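Local structure of glycerol kinase, putative (Plasmodium falciparum, 2W40) at residues G269-V283 with K302-S316. The protein probably catalyses the ATP-dependent phosphorylation of glycerol to sn-glycerol 3-phosphate. Residues are numbered along the deposited sequence; the frame is centred on the assembly and turned at random.
Sequences GTGVFLLINTGEKVV and KPKYALEGSIGTAGS. With EDO (1,2-ethanediol), chain B.
Strands 272-279 and 304-311 run antiparallel, their axes 146° apart. V272, L274 and I276 form hydrogen-bonded pairs with I311, G309 and L307. Beyond the last pair, T278 N donates to Y305 O from above the carbonyl plane, and Y305 N donates to G279 O. A type II' turn from T278 to K281 then redirects the chain. At the other end the first residues of the 315-323 helix meet the loop before strand 272-279: G315 N donates to G269 O at 2.9 Å, and S316 N to T270 O, in the carbonyl plane.

On one face V272 and I311 lie side by side, and V272 CG2 presses on A314 CB at 3.4 Å, a tight contact. Helix 377-403 covers this face. Farther along, V282 CG2 sits over the centre of the Y305 ring, 3.5 Å from the centroid, a CH-pi contact. CG2 stands anti to the carbonyl carbon, beside the backbone N, and is the branch over the ring (chi1 177°).

On the opposite face E308 OE2 lies 3.4 Å from F273 CD1, with ring and carboxylate planes 81° apart. S310 OG donates to E308 OE2 at 2.7 Å, on its anti side. E308 OE1 touches both methyls of L275 and forms salt bridges with R85 and R189; R85 also makes a cation-pi contact with F273. Just before the turn, water 1 links N277 OD1 to K304 NZ.

The two arginines probably stabilise the buried E308 carboxylate as an anion. The backbone bonds from G315 and S316 tie the helix start to the loop leading into strand 272-279. T270 and G315 belong to this protein's ADP site, unoccupied by nucleotide here, so the contact probably helps shape it.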
ATOM      1  N   GLY C 269     -19.630  -7.547  -6.949  1.00 10.22           N
ATOM      2  CA  GLY C 269     -19.504  -8.572  -5.946  1.00 10.51           C
ATOM      3  C   GLY C 269     -18.020  -8.791  -5.590  1.00 10.17           C
ATOM      4  O   GLY C 269     -17.241  -7.861  -5.597  1.00 10.72           O
ATOM      5  N   THR C 270     -17.653 -10.046  -5.304  1.00  9.05           N
ATOM      6  CA  THR C 270     -16.220 -10.386  -5.178  1.00  8.60           C
ATOM      7  C   THR C 270     -15.399  -9.871  -6.351  1.00  8.72           C
ATOM      8  O   THR C 270     -14.307  -9.281  -6.143  1.00  9.53           O
ATOM      9  CB  THR C 270     -16.101 -11.912  -5.044  1.00  6.83           C
ATOM     10  OG1 THR C 270     -16.838 -12.396  -3.894  1.00 10.18           O
ATOM     11  CG2 THR C 270     -14.710 -12.381  -4.910  1.00  9.13           C
ATOM     12  N   GLY C 271     -15.876 -10.085  -7.552  1.00  6.96           N
ATOM     13  CA  GLY C 271     -15.409  -9.359  -8.758  1.00  8.44           C
ATOM     14  C   GLY C 271     -16.517  -8.476  -9.295  1.00  7.57           C
ATOM     15  O   GLY C 271     -17.600  -8.423  -8.740  1.00  9.02           O
ATOM     16  N   VAL C 272     -16.289  -7.858 -10.443  1.00  8.57           N
ATOM     17  CA  VAL C 272     -17.280  -7.079 -11.122  1.00  7.93           C
ATOM     18  C   VAL C 272     -17.395  -7.712 -12.512  1.00  7.31           C
ATOM     19  O   VAL C 272     -16.394  -7.966 -13.188  1.00  9.72           O
ATOM     20  CB  VAL C 272     -16.877  -5.606 -11.193  1.00  8.86           C
ATOM     21  CG1 VAL C 272     -17.812  -4.812 -12.170  1.00 11.22           C
ATOM     22  CG2 VAL C 272     -16.929  -5.092  -9.703  1.00  8.39           C
ATOM     23  N   PHE C 273     -18.622  -7.949 -12.968  1.00  8.98           N
ATOM     24  CA  PHE C 273     -18.868  -8.640 -14.245  1.00  9.31           C
ATOM     25  C   PHE C 273     -19.964  -7.926 -15.053  1.00 10.01           C
ATOM     26  O   PHE C 273     -21.095  -7.870 -14.625  1.00 10.13           O
ATOM     27  CB  PHE C 273     -19.237 -10.085 -14.011  1.00  9.87           C
ATOM     28  CG  PHE C 273     -18.189 -10.796 -13.174  1.00 10.36           C
ATOM     29  CD1 PHE C 273     -17.074 -11.357 -13.794  1.00 12.19           C
ATOM     30  CD2 PHE C 273     -18.228 -10.807 -11.823  1.00 10.92           C
ATOM     31  CE1 PHE C 273     -16.058 -11.903 -13.043  1.00 11.64           C
ATOM     32  CE2 PHE C 273     -17.238 -11.456 -11.119  1.00 10.24           C
ATOM     33  CZ  PHE C 273     -16.147 -11.928 -11.760  1.00  9.84           C
ATOM     34  N   LEU C 274     -19.589  -7.421 -16.231  1.00  8.97           N
ATOM     35  CA  LEU C 274     -20.527  -6.762 -17.142  1.00  9.50           C
ATOM     36  C   LEU C 274     -20.822  -7.757 -18.251  1.00  9.18           C
ATOM     37  O   LEU C 274     -19.888  -8.221 -18.931  1.00  9.93           O
ATOM     38  CB  LEU C 274     -19.906  -5.487 -17.682  1.00 10.29           C
ATOM     39  CG  LEU C 274     -20.917  -4.510 -18.395  1.00 13.06           C
ATOM     40  CD1 LEU C 274     -20.367  -3.113 -18.458  1.00 16.24           C
ATOM     41  CD2 LEU C 274     -21.124  -5.037 -19.764  1.00 18.55           C
ATOM     42  N   LEU C 275     -22.118  -8.052 -18.470  1.00 10.10           N
ATOM     43  CA  LEU C 275     -22.521  -8.822 -19.608  1.00  9.12           C
ATOM     44  C   LEU C 275     -23.505  -8.047 -20.463  1.00 10.11           C
ATOM     45  O   LEU C 275     -24.458  -7.415 -19.937  1.00 10.42           O
ATOM     46  CB  LEU C 275     -23.144 -10.153 -19.224  1.00 11.15           C
ATOM     47  CG  LEU C 275     -22.133 -11.228 -18.721  1.00  9.57           C
ATOM     48  CD1 LEU C 275     -21.757 -11.038 -17.243  1.00 11.57           C
ATOM     49  CD2 LEU C 275     -22.700 -12.660 -18.948  1.00 12.74           C
ATOM     50  N   ILE C 276     -23.301  -8.142 -21.758  1.00  8.45           N
ATOM     51  CA  ILE C 276     -24.299  -7.622 -22.715  1.00  9.43           C
ATOM     52  C   ILE C 276     -24.888  -8.748 -23.524  1.00 10.51           C
ATOM     53  O   ILE C 276     -24.142  -9.541 -24.087  1.00 10.58           O
ATOM     54  CB  ILE C 276     -23.679  -6.506 -23.639  1.00 11.64           C
ATOM     55  CG1 ILE C 276     -24.797  -5.858 -24.512  1.00 13.58           C
ATOM     56  CG2 ILE C 276     -22.450  -6.990 -24.440  1.00 13.76           C
ATOM     57  CD1 ILE C 276     -24.438  -4.442 -25.123  1.00 11.46           C
ATOM     58  N   ASN C 277     -26.221  -8.768 -23.683  1.00 10.33           N
ATOM     59  CA  ASN C 277     -26.897  -9.749 -24.462  1.00 10.36           C
ATOM     60  C   ASN C 277     -26.739  -9.449 -25.959  1.00 11.76           C
ATOM     61  O   ASN C 277     -27.037  -8.371 -26.405  1.00 13.93           O
ATOM     62  CB  ASN C 277     -28.356  -9.772 -23.995  1.00 11.33           C
ATOM     63  CG  ASN C 277     -29.213 -10.906 -24.562  1.00 12.01           C
ATOM     64  OD1 ASN C 277     -29.142 -11.240 -25.735  1.00 15.63           O
ATOM     65  ND2 ASN C 277     -30.144 -11.391 -23.721  1.00 13.81           N
ATOM     66  N   THR C 278     -26.207 -10.408 -26.710  1.00 11.57           N
ATOM     67  CA  THR C 278     -25.960 -10.243 -28.150  1.00 12.20           C
ATOM     68  C   THR C 278     -27.006 -11.016 -28.958  1.00 11.84           C
ATOM     69  O   THR C 278     -26.848 -11.236 -30.168  1.00 14.91           O
ATOM     70  CB  THR C 278     -24.496 -10.623 -28.558  1.00 11.73           C
ATOM     71  OG1 THR C 278     -24.322 -12.020 -28.343  1.00 12.55           O
ATOM     72  CG2 THR C 278     -23.382  -9.817 -27.815  1.00 12.04           C
ATOM     73  N   GLY C 279     -28.099 -11.401 -28.292  1.00 11.76           N
ATOM     74  CA  GLY C 279     -29.168 -12.175 -28.965  1.00 12.22           C
ATOM     75  C   GLY C 279     -28.652 -13.545 -29.411  1.00 13.26           C
ATOM     76  O   GLY C 279     -27.777 -14.134 -28.774  1.00 14.64           O
ATOM     77  N   GLU C 280     -29.162 -14.045 -30.535  1.00 15.22           N
ATOM     78  CA  GLU C 280     -28.720 -15.373 -31.045  1.00 15.88           C
ATOM     79  C   GLU C 280     -27.334 -15.374 -31.764  1.00 15.73           C
ATOM     80  O   GLU C 280     -26.826 -16.444 -32.126  1.00 15.54           O
ATOM     81  CB  GLU C 280     -29.813 -15.947 -31.968  1.00 17.03           C
ATOM     82  CG  GLU C 280     -31.066 -16.365 -31.179  1.00 17.69           C
ATOM     83  CD  GLU C 280     -32.202 -16.881 -32.110  1.00 21.29           C
ATOM     84  OE1 GLU C 280     -32.059 -16.799 -33.387  1.00 25.08           O
ATOM     85  OE2 GLU C 280     -33.198 -17.362 -31.522  1.00 23.98           O
ATOM     86  N   LYS C 281     -26.764 -14.172 -31.972  1.00 17.44           N
ATOM     87  CA  LYS C 281     -25.529 -13.975 -32.732  1.00 18.61           C
ATOM     88  C   LYS C 281     -24.369 -14.128 -31.773  1.00 16.92           C
ATOM     89  O   LYS C 281     -24.352 -13.523 -30.688  1.00 17.27           O
ATOM     90  CB  LYS C 281     -25.493 -12.556 -33.328  1.00 20.79           C
ATOM     91  CG  LYS C 281     -24.190 -12.218 -34.150  1.00 21.58           C
ATOM     92  CD  LYS C 281     -24.149 -10.767 -34.759  1.00 24.62           C
ATOM     93  CE  LYS C 281     -22.737 -10.407 -35.283  1.00 27.97           C
ATOM     94  NZ  LYS C 281     -21.620 -11.505 -34.972  1.00 28.76           N
ATOM     95  N   VAL C 282     -23.405 -14.918 -32.194  1.00 15.53           N
ATOM     96  CA  VAL C 282     -22.119 -15.041 -31.522  1.00 15.01           C
ATOM     97  C   VAL C 282     -21.277 -13.871 -31.995  1.00 13.93           C
ATOM     98  O   VAL C 282     -20.972 -13.714 -33.218  1.00 17.49           O
ATOM     99  CB  VAL C 282     -21.446 -16.326 -31.921  1.00 14.19           C
ATOM    100  CG1 VAL C 282     -20.024 -16.468 -31.291  1.00 14.09           C
ATOM    101  CG2 VAL C 282     -22.385 -17.518 -31.578  1.00 16.65           C
ATOM    102  N   VAL C 283     -20.868 -13.061 -31.059  1.00 12.69           N
ATOM    103  CA  VAL C 283     -19.997 -11.943 -31.341  1.00 13.17           C
ATOM    104  C   VAL C 283     -18.638 -12.203 -30.739  1.00 12.01           C
ATOM    105  O   VAL C 283     -18.550 -12.439 -29.582  1.00 13.87           O
ATOM    106  CB  VAL C 283     -20.582 -10.617 -30.820  1.00 14.19           C
ATOM    107  CG1 VAL C 283     -19.662  -9.469 -31.097  1.00 14.27           C
ATOM    108  CG2 VAL C 283     -22.000 -10.383 -31.397  1.00 15.79           C
ATOM    109  N   LYS C 302     -32.579 -22.074 -29.382  1.00 15.83           N
ATOM    110  CA  LYS C 302     -31.296 -21.508 -29.688  1.00 15.46           C
ATOM    111  C   LYS C 302     -30.789 -20.670 -28.469  1.00 14.36           C
ATOM    112  O   LYS C 302     -31.532 -19.904 -27.859  1.00 13.53           O
ATOM    113  CB  LYS C 302     -31.342 -20.626 -30.954  1.00 16.90           C
ATOM    114  CG  LYS C 302     -31.830 -21.332 -32.211  1.00 20.71           C
ATOM    115  CD  LYS C 302     -31.649 -20.430 -33.410  1.00 21.57           C
ATOM    116  CE  LYS C 302     -32.089 -21.104 -34.724  1.00 26.03           C
ATOM    117  NZ  LYS C 302     -31.780 -20.141 -35.902  1.00 31.92           N
ATOM    118  N   PRO C 303     -29.503 -20.800 -28.133  1.00 14.51           N
ATOM    119  CA  PRO C 303     -29.012 -20.017 -27.025  1.00 13.33           C
ATOM    120  C   PRO C 303     -28.951 -18.538 -27.297  1.00 13.51           C
ATOM    121  O   PRO C 303     -28.777 -18.129 -28.458  1.00 13.39           O
ATOM    122  CB  PRO C 303     -27.592 -20.569 -26.829  1.00 14.21           C
ATOM    123  CG  PRO C 303     -27.212 -21.151 -28.068  1.00 16.02           C
ATOM    124  CD  PRO C 303     -28.438 -21.612 -28.746  1.00 14.22           C
ATOM    125  N   LYS C 304     -29.047 -17.724 -26.257  1.00 12.62           N
ATOM    126  CA  LYS C 304     -28.709 -16.312 -26.341  1.00 12.73           C
ATOM    127  C   LYS C 304     -27.262 -16.210 -25.826  1.00 12.70           C
ATOM    128  O   LYS C 304     -26.895 -16.858 -24.863  1.00 12.46           O
ATOM    129  CB  LYS C 304     -29.626 -15.442 -25.504  1.00 13.80           C
ATOM    130  CG  LYS C 304     -31.137 -15.515 -25.930  1.00 14.86           C
ATOM    131  CD  LYS C 304     -31.421 -15.172 -27.390  1.00 16.04           C
ATOM    132  CE  LYS C 304     -32.946 -15.263 -27.768  1.00 20.02           C
ATOM    133  NZ  LYS C 304     -33.612 -13.974 -27.555  1.00 29.89           N
ATOM    134  N   TYR C 305     -26.497 -15.456 -26.580  1.00 10.34           N
ATOM    135  CA  TYR C 305     -25.093 -15.192 -26.323  1.00 10.27           C
ATOM    136  C   TYR C 305     -24.878 -13.862 -25.637  1.00 10.58           C
ATOM    137  O   TYR C 305     -25.738 -13.033 -25.576  1.00 10.07           O
ATOM    138  CB  TYR C 305     -24.308 -15.297 -27.636  1.00  9.92           C
ATOM    139  CG  TYR C 305     -24.192 -16.678 -28.110  1.00 10.37           C
ATOM    140  CD1 TYR C 305     -23.143 -17.481 -27.645  1.00 10.30           C
ATOM    141  CD2 TYR C 305     -25.095 -17.228 -29.031  1.00 13.25           C
ATOM    142  CE1 TYR C 305     -23.008 -18.787 -28.110  1.00 12.88           C
ATOM    143  CE2 TYR C 305     -24.956 -18.530 -29.557  1.00 12.97           C
ATOM    144  CZ  TYR C 305     -23.916 -19.329 -29.097  1.00 13.78           C
ATOM    145  OH  TYR C 305     -23.764 -20.636 -29.465  1.00 13.14           O
ATOM    146  N   ALA C 306     -23.650 -13.647 -25.203  1.00 10.04           N
ATOM    147  CA  ALA C 306     -23.264 -12.443 -24.480  1.00  8.75           C
ATOM    148  C   ALA C 306     -21.787 -12.149 -24.756  1.00  9.82           C
ATOM    149  O   ALA C 306     -21.002 -13.024 -25.176  1.00  9.58           O
ATOM    150  CB  ALA C 306     -23.518 -12.507 -23.011  1.00  9.80           C
ATOM    151  N   LEU C 307     -21.429 -10.911 -24.532  1.00  8.75           N
ATOM    152  CA  LEU C 307     -20.022 -10.402 -24.413  1.00  8.23           C
ATOM    153  C   LEU C 307     -19.852 -10.066 -22.976  1.00  8.69           C
ATOM    154  O   LEU C 307     -20.757  -9.515 -22.358  1.00  8.87           O
ATOM    155  CB  LEU C 307     -19.740  -9.224 -25.332  1.00 11.82           C
ATOM    156  CG  LEU C 307     -19.361  -9.538 -26.717  1.00 10.85           C
ATOM    157  CD1 LEU C 307     -19.170  -8.216 -27.586  1.00 13.16           C
ATOM    158  CD2 LEU C 307     -18.098 -10.405 -26.882  1.00 10.43           C
ATOM    159  N   GLU C 308     -18.730 -10.427 -22.406  1.00  7.88           N
ATOM    160  CA  GLU C 308     -18.509 -10.220 -20.974  1.00  8.85           C
ATOM    161  C   GLU C 308     -17.145  -9.593 -20.709  1.00  7.05           C
ATOM    162  O   GLU C 308     -16.106  -9.989 -21.272  1.00  9.67           O
ATOM    163  CB  GLU C 308     -18.516 -11.542 -20.173  1.00 11.06           C
ATOM    164  CG  GLU C 308     -18.093 -11.404 -18.674  1.00  8.47           C
ATOM    165  CD  GLU C 308     -18.239 -12.656 -17.809  1.00 10.15           C
ATOM    166  OE1 GLU C 308     -19.145 -13.490 -18.101  1.00 12.36           O
ATOM    167  OE2 GLU C 308     -17.458 -12.766 -16.852  1.00 12.68           O
ATOM    168  N   GLY C 309     -17.181  -8.628 -19.800  1.00  7.52           N
ATOM    169  CA  GLY C 309     -16.031  -7.971 -19.209  1.00  8.45           C
ATOM    170  C   GLY C 309     -15.935  -8.327 -17.773  1.00  9.38           C
ATOM    171  O   GLY C 309     -16.844  -8.087 -17.005  1.00 11.18           O
ATOM    172  N   SER C 310     -14.817  -8.978 -17.421  1.00  8.86           N
ATOM    173  CA  SER C 310     -14.593  -9.519 -16.076  1.00  8.71           C
ATOM    174  C   SER C 310     -13.493  -8.756 -15.352  1.00  8.34           C
ATOM    175  O   SER C 310     -12.477  -8.491 -15.929  1.00  9.30           O
ATOM    176  CB  SER C 310     -14.179 -11.009 -16.184  1.00  8.88           C
ATOM    177  OG  SER C 310     -14.938 -11.781 -17.149  1.00 13.67           O
ATOM    178  N   ILE C 311     -13.731  -8.419 -14.081  1.00  8.52           N
ATOM    179  CA  ILE C 311     -12.785  -7.712 -13.205  1.00  9.11           C
ATOM    180  C   ILE C 311     -12.603  -8.576 -11.943  1.00  8.15           C
ATOM    181  O   ILE C 311     -13.609  -8.892 -11.231  1.00 10.52           O
ATOM    182  CB  ILE C 311     -13.283  -6.315 -12.762  1.00  9.34           C
ATOM    183  CG1 ILE C 311     -13.402  -5.398 -14.001  1.00 11.70           C
ATOM    184  CG2 ILE C 311     -12.422  -5.717 -11.676  1.00  8.21           C
ATOM    185  CD1 ILE C 311     -14.043  -4.067 -13.722  1.00 11.48           C
ATOM    186  N   GLY C 312     -11.356  -8.901 -11.634  1.00  9.17           N
ATOM    187  CA  GLY C 312     -11.148  -9.837 -10.573  1.00 10.17           C
ATOM    188  C   GLY C 312     -11.090  -9.215  -9.185  1.00 11.28           C
ATOM    189  O   GLY C 312     -11.526  -9.807  -8.208  1.00 10.80           O
ATOM    190  N   THR C 313     -10.503  -8.011  -9.081  1.00 12.19           N
ATOM    191  CA  THR C 313     -10.378  -7.370  -7.755  1.00 12.27           C
ATOM    192  C   THR C 313     -11.491  -6.351  -7.567  1.00 13.41           C
ATOM    193  O   THR C 313     -11.450  -5.307  -8.234  1.00 14.66           O
ATOM    194  CB  THR C 313      -9.016  -6.681  -7.540  1.00 11.83           C
ATOM    195  OG1 THR C 313      -7.985  -7.656  -7.693  1.00 13.69           O
ATOM    196  CG2 THR C 313      -8.980  -6.021  -6.112  1.00 13.60           C
ATOM    197  N   ALA C 314     -12.470  -6.641  -6.688  1.00 12.60           N
ATOM    198  CA  ALA C 314     -13.562  -5.696  -6.314  1.00 13.18           C
ATOM    199  C   ALA C 314     -13.834  -5.939  -4.843  1.00 13.02           C
ATOM    200  O   ALA C 314     -12.996  -5.517  -4.019  1.00 12.74           O
ATOM    201  CB  ALA C 314     -14.817  -5.917  -7.208  1.00 12.52           C
ATOM    202  N   GLY C 315     -14.882  -6.683  -4.485  1.00 10.99           N
ATOM    203  CA  GLY C 315     -15.092  -7.191  -3.155  1.00 11.09           C
ATOM    204  C   GLY C 315     -13.911  -7.985  -2.595  1.00  9.10           C
ATOM    205  O   GLY C 315     -13.582  -7.947  -1.413  1.00 12.64           O
ATOM    206  N   SER C 316     -13.241  -8.714  -3.508  1.00  7.87           N
ATOM    207  CA  SER C 316     -12.026  -9.469  -3.115  1.00  8.61           C
ATOM    208  C   SER C 316     -10.959  -8.478  -2.608  1.00  8.78           C
ATOM    209  O   SER C 316     -10.205  -8.820  -1.701  1.00 11.67           O
ATOM    210  CB  SER C 316     -11.543 -10.243  -4.297  1.00  9.07           C
ATOM    211  OG  SER C 316     -11.296  -9.413  -5.426  1.00  9.10           O
TER
HETATM  212  C1  EDO B1503      -9.014 -12.375  -1.141  1.00 21.77           C
HETATM  213  O1  EDO B1503      -8.887 -11.106  -0.493  1.00 24.13           O
HETATM  214  C2  EDO B1503      -9.474 -13.276  -0.092  1.00 24.15           C
HETATM  215  O2  EDO B1503     -10.808 -12.788   0.218  1.00 25.70           O
HETATM  216  O   HOH W   1     -31.805 -11.832 -26.681  1.00 19.40           O
HETATM  217  O   HOH W   2     -21.700 -12.951 -28.200  1.00 12.06           O
HETATM  218  O   HOH W   3     -28.078 -18.846 -31.051  1.00 13.73           O
HETATM  219  O   HOH W   4     -33.211 -18.058 -29.136  1.00 28.25           O
HETATM  220  O   HOH W   5     -33.641 -17.738 -35.071  1.00 46.07           O